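Local coordinates for putative PTS system, cellobiose-specific IIA component (PDB 3L8R), which probably acts as the IIA phosphocarrier of a cellobiose phosphotransferase system, passing on a phosphoryl group received from HPr for sugar uptake, at residues L78-Y81 with A82-T85; S34-A37 with R38-V41; A44-A47 with M48-K51. One frame throughout, in Å; residues are numbered along the deposited sequence.

Interaction 1. Residues L78-Y81 with A82-T85; sequences LQEY and ASGT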
loop_
_atom_site.group_PDB
_atom_site.type_symbol
_atom_site.label_atom_id
_atom_site.label_comp_id
_atom_site.label_asym_id
_atom_site.label_seq_id
_atom_site.Cartn_x
_atom_site.Cartn_y
_atom_site.Cartn_z
ATOM N N LEU A 78 -0.622 -12.129 13.413
ATOM C CA LEU A 78 -1.973 -12.496 12.997
ATOM C C LEU A 78 -2.393 -13.828 13.627
ATOM O O LEU A 78 -3.459 -13.931 14.217
ATOM C CB LEU A 78 -2.034 -12.592 11.483
ATOM C CG LEU A 78 -2.505 -11.419 10.627
ATOM C CD1 LEU A 78 -2.448 -10.109 11.299
ATOM C CD2 LEU A 78 -1.735 -11.396 9.316
ATOM N N GLN A 79 -1.522 -14.828 13.533
ATOM C CA GLN A 79 -1.821 -16.184 14.010
ATOM C C GLN A 79 -1.976 -16.204 15.547
ATOM O O GLN A 79 -2.852 -16.904 16.081
ATOM C CB GLN A 79 -0.743 -17.176 13.508
ATOM C CG GLN A 79 -1.205 -18.622 13.316
ATOM C CD GLN A 79 -1.198 -19.109 11.844
ATOM O OE1 GLN A 79 -0.353 -18.706 11.028
ATOM N NE2 GLN A 79 -2.130 -20.015 11.524
ATOM N N GLU A 80 -1.132 -15.433 16.242
ATOM C CA GLU A 80 -1.304 -15.145 17.661
ATOM C C GLU A 80 -2.654 -14.517 17.934
ATOM O O GLU A 80 -3.363 -14.948 18.838
ATOM C CB GLU A 80 -0.217 -14.207 18.179
ATOM C CG GLU A 80 1.005 -14.874 18.779
ATOM C CD GLU A 80 0.739 -15.593 20.113
ATOM O OE1 GLU A 80 -0.247 -15.258 20.825
ATOM O OE2 GLU A 80 1.535 -16.504 20.446
ATOM N N TYR A 81 -3.016 -13.484 17.176
ATOM C CA TYR A 81 -4.326 -12.867 17.355
ATOM C C TYR A 81 -5.449 -13.886 17.126
ATOM O O TYR A 81 -6.448 -13.887 17.868
ATOM C CB TYR A 81 -4.529 -11.644 16.443
ATOM C CG TYR A 81 -5.989 -11.162 16.381
ATOM C CD1 TYR A 81 -6.871 -11.646 15.406
ATOM C CD2 TYR A 81 -6.488 -10.264 17.317
ATOM C CE1 TYR A 81 -8.205 -11.237 15.362
ATOM C CE2 TYR A 81 -7.812 -9.840 17.272
ATOM C CZ TYR A 81 -8.671 -10.328 16.291
ATOM O OH TYR A 81 -10.005 -9.914 16.252
ATOM N N ALA A 82 -5.312 -14.712 16.086
ATOM C CA ALA A 82 -6.369 -15.664 15.725
ATOM C C ALA A 82 -6.600 -16.695 16.836
ATOM O O ALA A 82 -7.701 -17.172 17.007
ATOM C CB ALA A 82 -6.059 -16.353 14.415
ATOM N N SER A 83 -5.561 -16.996 17.611
ATOM C CA SER A 83 -5.653 -17.970 18.683
ATOM C C SER A 83 -6.210 -17.396 19.977
ATOM O O SER A 83 -6.221 -18.092 21.004
ATOM C CB SER A 83 -4.282 -18.584 18.949
ATOM O OG SER A 83 -3.525 -17.782 19.853
ATOM N N GLY A 84 -6.659 -16.140 19.949
ATOM C CA GLY A 84 -7.308 -15.509 21.094
ATOM C C GLY A 84 -6.448 -14.565 21.905
ATOM O O GLY A 84 -6.955 -13.894 22.802
ATOM N N THR A 85 -5.146 -14.502 21.614
ATOM C CA THR A 85 -4.260 -13.528 22.296
ATOM C C THR A 85 -4.607 -12.060 21.942
ATOM O O THR A 85 -4.802 -11.714 20.792
ATOM C CB THR A 85 -2.727 -13.783 22.021
ATOM O OG1 THR A 85 -2.460 -15.191 21.962
ATOM C CG2 THR A 85 -1.844 -13.133 23.127
HETATM O O HOH W 1 -7.932 -12.285 20.045
#

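Interaction 2. Residues S34-A37 with R38-V41; sequences SGNA and RSIV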
loop_
_atom_site.group_PDB
_atom_site.type_symbol
_atom_site.label_atom_id
_atom_site.label_comp_id
_atom_site.label_asym_id
_atom_site.label_seq_id
_atom_site.Cartn_x
_atom_site.Cartn_y
_atom_site.Cartn_z
ATOM N N SER A 34 11.493 -4.898 6.160
ATOM C CA SER A 34 10.802 -4.507 4.946
ATOM C C SER A 34 11.444 -3.266 4.347
ATOM O O SER A 34 11.543 -3.165 3.118
ATOM C CB SER A 34 9.267 -4.454 5.106
ATOM O OG SER A 34 8.793 -3.172 5.546
ATOM N N GLY A 35 11.978 -2.388 5.208
ATOM C CA GLY A 35 12.752 -1.206 4.755
ATOM C C GLY A 35 13.914 -1.668 3.876
ATOM O O GLY A 35 14.144 -1.167 2.773
ATOM N N ASN A 36 14.642 -2.667 4.346
ATOM C CA ASN A 36 15.731 -3.217 3.579
ATOM C C ASN A 36 15.235 -3.800 2.262
ATOM O O ASN A 36 15.833 -3.555 1.196
ATOM C CB ASN A 36 16.438 -4.292 4.375
ATOM C CG ASN A 36 17.760 -4.694 3.750
ATOM O OD1 ASN A 36 18.176 -5.847 3.835
ATOM N ND2 ASN A 36 18.432 -3.746 3.135
ATOM N N ALA A 37 14.129 -4.551 2.319
ATOM C CA ALA A 37 13.613 -5.185 1.104
ATOM C C ALA A 37 13.185 -4.098 0.168
ATOM O O ALA A 37 13.394 -4.209 -1.038
ATOM C CB ALA A 37 12.457 -6.165 1.404
ATOM N N ARG A 38 12.643 -3.002 0.702
ATOM C CA ARG A 38 12.293 -1.922 -0.197
ATOM C C ARG A 38 13.486 -1.324 -0.886
ATOM O O ARG A 38 13.407 -0.974 -2.064
ATOM C CB ARG A 38 11.485 -0.819 0.463
ATOM C CG ARG A 38 10.615 -0.094 -0.552
ATOM C CD ARG A 38 10.012 1.182 0.098
ATOM N NE ARG A 38 8.855 1.685 -0.622
ATOM C CZ ARG A 38 7.589 1.362 -0.363
ATOM N NH1 ARG A 38 7.245 0.555 0.633
ATOM N NH2 ARG A 38 6.657 1.916 -1.095
ATOM N N SER A 39 14.599 -1.155 -0.183
ATOM C CA SER A 39 15.737 -0.560 -0.865
ATOM C C SER A 39 16.260 -1.528 -1.903
ATOM O O SER A 39 16.781 -1.112 -2.932
ATOM C CB SER A 39 16.840 -0.147 0.103
ATOM O OG SER A 39 17.547 -1.282 0.582
ATOM N N ILE A 40 16.096 -2.821 -1.663
ATOM C CA ILE A 40 16.611 -3.757 -2.631
ATOM C C ILE A 40 15.737 -3.740 -3.857
ATOM O O ILE A 40 16.236 -3.861 -5.012
ATOM C CB ILE A 40 16.793 -5.189 -2.090
ATOM C CG1 ILE A 40 17.824 -5.223 -0.966
ATOM C CG2 ILE A 40 17.326 -6.073 -3.190
ATOM C CD1 ILE A 40 17.550 -6.319 0.023
ATOM N N VAL A 41 14.437 -3.570 -3.635
ATOM C CA VAL A 41 13.561 -3.515 -4.791
ATOM C C VAL A 41 13.960 -2.335 -5.664
ATOM O O VAL A 41 13.971 -2.450 -6.900
ATOM C CB VAL A 41 12.080 -3.426 -4.422
ATOM C CG1 VAL A 41 11.270 -3.135 -5.682
ATOM C CG2 VAL A 41 11.626 -4.707 -3.763
#

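Interaction 3. Residues A44-A47 with M48-K51; sequences AFDA and MREK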
loop_
_atom_site.group_PDB
_atom_site.type_symbol
_atom_site.label_atom_id
_atom_site.label_comp_id
_atom_site.label_asym_id
_atom_site.label_seq_id
_atom_site.Cartn_x
_atom_site.Cartn_y
_atom_site.Cartn_z
ATOM N N ALA A 44 16.692 -3.180 -7.765
ATOM C CA ALA A 44 16.195 -3.818 -8.979
ATOM C C ALA A 44 15.673 -2.777 -9.971
ATOM O O ALA A 44 15.898 -2.925 -11.177
ATOM C CB ALA A 44 15.160 -4.871 -8.690
ATOM N N PHE A 45 14.979 -1.725 -9.500
ATOM C CA PHE A 45 14.580 -0.677 -10.435
ATOM C C PHE A 45 15.776 0.062 -11.046
ATOM O O PHE A 45 15.719 0.489 -12.190
ATOM C CB PHE A 45 13.637 0.326 -9.800
ATOM C CG PHE A 45 12.215 -0.151 -9.693
ATOM C CD1 PHE A 45 11.486 -0.559 -10.839
ATOM C CD2 PHE A 45 11.576 -0.183 -8.460
ATOM C CE1 PHE A 45 10.169 -0.988 -10.738
ATOM C CE2 PHE A 45 10.272 -0.603 -8.364
ATOM C CZ PHE A 45 9.558 -1.004 -9.507
ATOM N N ASP A 46 16.853 0.253 -10.301
ATOM C CA ASP A 46 17.975 0.989 -10.874
ATOM C C ASP A 46 18.620 0.094 -11.951
ATOM O O ASP A 46 19.041 0.580 -13.006
ATOM C CB ASP A 46 19.020 1.398 -9.829
ATOM C CG ASP A 46 18.450 2.217 -8.647
ATOM O OD1 ASP A 46 17.731 3.232 -8.830
ATOM O OD2 ASP A 46 18.779 1.845 -7.488
ATOM N N ALA A 47 18.644 -1.215 -11.680
ATOM C CA ALA A 47 19.302 -2.207 -12.543
ATOM C C ALA A 47 18.504 -2.492 -13.788
ATOM O O ALA A 47 19.093 -2.807 -14.823
ATOM C CB ALA A 47 19.613 -3.524 -11.787
ATOM N N MET A 48 17.177 -2.396 -13.683
ATOM C CA MET A 48 16.291 -2.363 -14.855
ATOM C C MET A 48 16.667 -1.177 -15.732
ATOM O O MET A 48 16.837 -1.305 -16.944
ATOM C CB MET A 48 14.817 -2.224 -14.429
ATOM C CG MET A 48 14.062 -3.539 -14.335
ATOM S SD MET A 48 12.576 -3.530 -13.293
ATOM C CE MET A 48 11.634 -2.300 -14.128
ATOM N N ARG A 49 16.805 -0.021 -15.099
ATOM C CA ARG A 49 17.051 1.217 -15.828
ATOM C C ARG A 49 18.360 1.195 -16.622
ATOM O O ARG A 49 18.422 1.750 -17.718
ATOM C CB ARG A 49 16.968 2.423 -14.891
ATOM C CG ARG A 49 15.551 2.748 -14.523
ATOM C CD ARG A 49 15.418 4.123 -13.992
ATOM N NE ARG A 49 15.848 4.192 -12.611
ATOM C CZ ARG A 49 15.603 5.217 -11.802
ATOM N NH1 ARG A 49 14.906 6.272 -12.228
ATOM N NH2 ARG A 49 16.059 5.176 -10.556
ATOM N N GLU A 50 19.374 0.531 -16.064
ATOM C CA GLU A 50 20.695 0.368 -16.678
ATOM C C GLU A 50 20.706 -0.771 -17.701
ATOM O O GLU A 50 21.767 -1.176 -18.189
ATOM C CB GLU A 50 21.754 0.142 -15.573
ATOM C CG GLU A 50 22.952 -0.794 -15.906
ATOM C CD GLU A 50 24.120 -0.084 -16.633
ATOM O OE1 GLU A 50 24.205 1.172 -16.565
ATOM O OE2 GLU A 50 24.950 -0.790 -17.272
ATOM N N LYS A 51 19.527 -1.291 -18.025
ATOM C CA LYS A 51 19.405 -2.295 -19.060
ATOM C C LYS A 51 19.793 -3.679 -18.517
ATOM O O LYS A 51 19.645 -4.676 -19.221
ATOM C CB LYS A 51 20.296 -1.899 -20.248
ATOM C CG LYS A 51 19.745 -2.197 -21.637
ATOM C CD LYS A 51 20.919 -2.377 -22.658
ATOM C CE LYS A 51 20.687 -3.582 -23.626
ATOM N NZ LYS A 51 20.147 -4.823 -22.947
#

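Interaction 1. Residues L78-Y81 with A82-T85
Helix 53-82 ends here, and its last turn, residues 78-81, is closed by Ala82-Thr85 in the bonding pattern of a Schellman motif. The inner bond runs from Gly84 N to Tyr81 O at 3.1 Å; its N-H is fairly straight, but the donor stands well above the carbonyl plane. The outer one, from Thr85 N back to Glu80 O, is weak at 3.3 Å. Gly84 takes the left-handed backbone angles (phi 101°) such a turn needs, which glycine adopts readily. The helical pattern still holds one step earlier, with Ala82 N on Leu78 O at 2.7 Å and Ser83 N on Gln79 O at 3.1 Å. Two hydroxyls finish the turn. Ser83 OG lies between its own backbone N and carbonyl carbon (chi1 86°) and donates to Glu80 O at 3.0 Å, tilted from the carbonyl plane. Across the turn, Thr85 OG1 donates to Glu80 OE1; the modelled 2.5 Å is very short and its exact value doubtful. A bend at chi2 (-69°) brings the Glu80 carboxylate round to this hydroxyl. The ring of Tyr81 heads elsewhere: its OH is hydrogen-bonded to Glu90 of the second subunit, while Leu78 packs on Ile91 of that subunit. Glu80 O therefore serves as the hub of the turn, gripped by Ser83 OG and more weakly by Ser83 N and Thr85 N; the short contact between Thr85 and the Glu80 carboxylate, if real, would add a side-chain tie between the departing loop and the helix.

Interaction 2. Residues S34-A37 with R38-V41
Ser39 and Asn36 meet because the serine hydroxyl is turned back along the helix: a chi1 of 74° points OG toward the preceding turn, and from there it donates to Asn36 O at 2.9 Å. Asn36 holds its amide out from the helix, CG opposite the backbone N (chi1 -168°), level with its own turn, where Ser39 OG and Ile40 CD1 reach back to it. Its ND2 comes to 3.7 Å from Ser39 OG, and its OD1 lies 3.9 Å from Ile40 CD1. Ile40 lays CG1 and CD1 back against Asn36 O, CG1 at 3.4 Å, so that amide and aliphatic branch pass at a slant. Asn36 O accepts two bonds, from Ser39 OG and from Ile40 N at 3.0 Å, the helical donor. Regular i to i+4 bonds frame this pair, from Arg38 N to Ser34 O at 2.7 Å and from Val41 N to Ala37 O at 2.9 Å. Val41 CG2 also rests on Ala37 O. The polar ends of two other residues are engaged farther off: Ser34 OG bonds His99 of the same chain, and the extended Arg38 reaches Thr102 and forms a salt bridge with Glu108 of the third subunit. The side chain of Ser34 lies about 8 Å from that of His95, the predicted phosphorylation site. Helix 20-49 thus leaves Ser39 exposed, while Ala37 and Val41 pack between helix 53-82, at Leu67 and Ala63, and helix 91-118, at Thr103 and Leu106.

Interaction 3. Residues A44-A47 with M48-K51
Asp46 and Arg49, one turn apart, form a salt bridge in which Arg49 NH2 donates to Asp46 OD1 at 3.1 Å. The oxygen lies in the guanidinium plane, at its edge, and is met nearly along its C-O axis; carboxylate and guanidinium planes are only 18° apart. A bend at chi3 of Arg49 (-79°) lets the chain run back beside Asp46, and Arg49 CG passes 3.3 Å from Phe45 O. Met48 extends alongside the Phe45 ring in the same direction. Met48 CE touches the ring edge at Phe45 CD1, 3.7 Å away, and Met48 SD stands 5.0 Å from the ring centroid, an oblique Met-aromatic contact. Behind these pairs the backbone holds the spacing, with Met48 N bonded to Ala44 O at 2.9 Å and Arg49 N to Phe45 O at 3.1 Å. Farther out, Met48 lies on Met113 and Tyr117 of helix 91-118, Ala47 on Leu55 and Ala56 of helix 53-82, and Phe45 on Glu112 of the third subunit. That glutamate also makes a long, weak ion pair with Arg49, so two acidic groups probably share the arginine charge beside an apolar thioether-ring pair.

Along the chain the order is interaction 2, interaction 3, interaction 1. The first two adjoin in sequence on helix 20-49, their centres about 15 Å apart, one in the middle of the helix and the other at its C-terminal end. Interaction 1 closes helix 53-82 at the far end of the bundle, its centre about 40 Å from that of interaction 3 and about 27 Å from that of interaction 2. Interactions 1 and 3 thus mark helix ends on opposite sides of the chain's centre, with interaction 2 near the middle. All three reach other subunits, the second from interaction 1 and the third from interactions 2 and 3, so the trimer is engaged along the bundle's length.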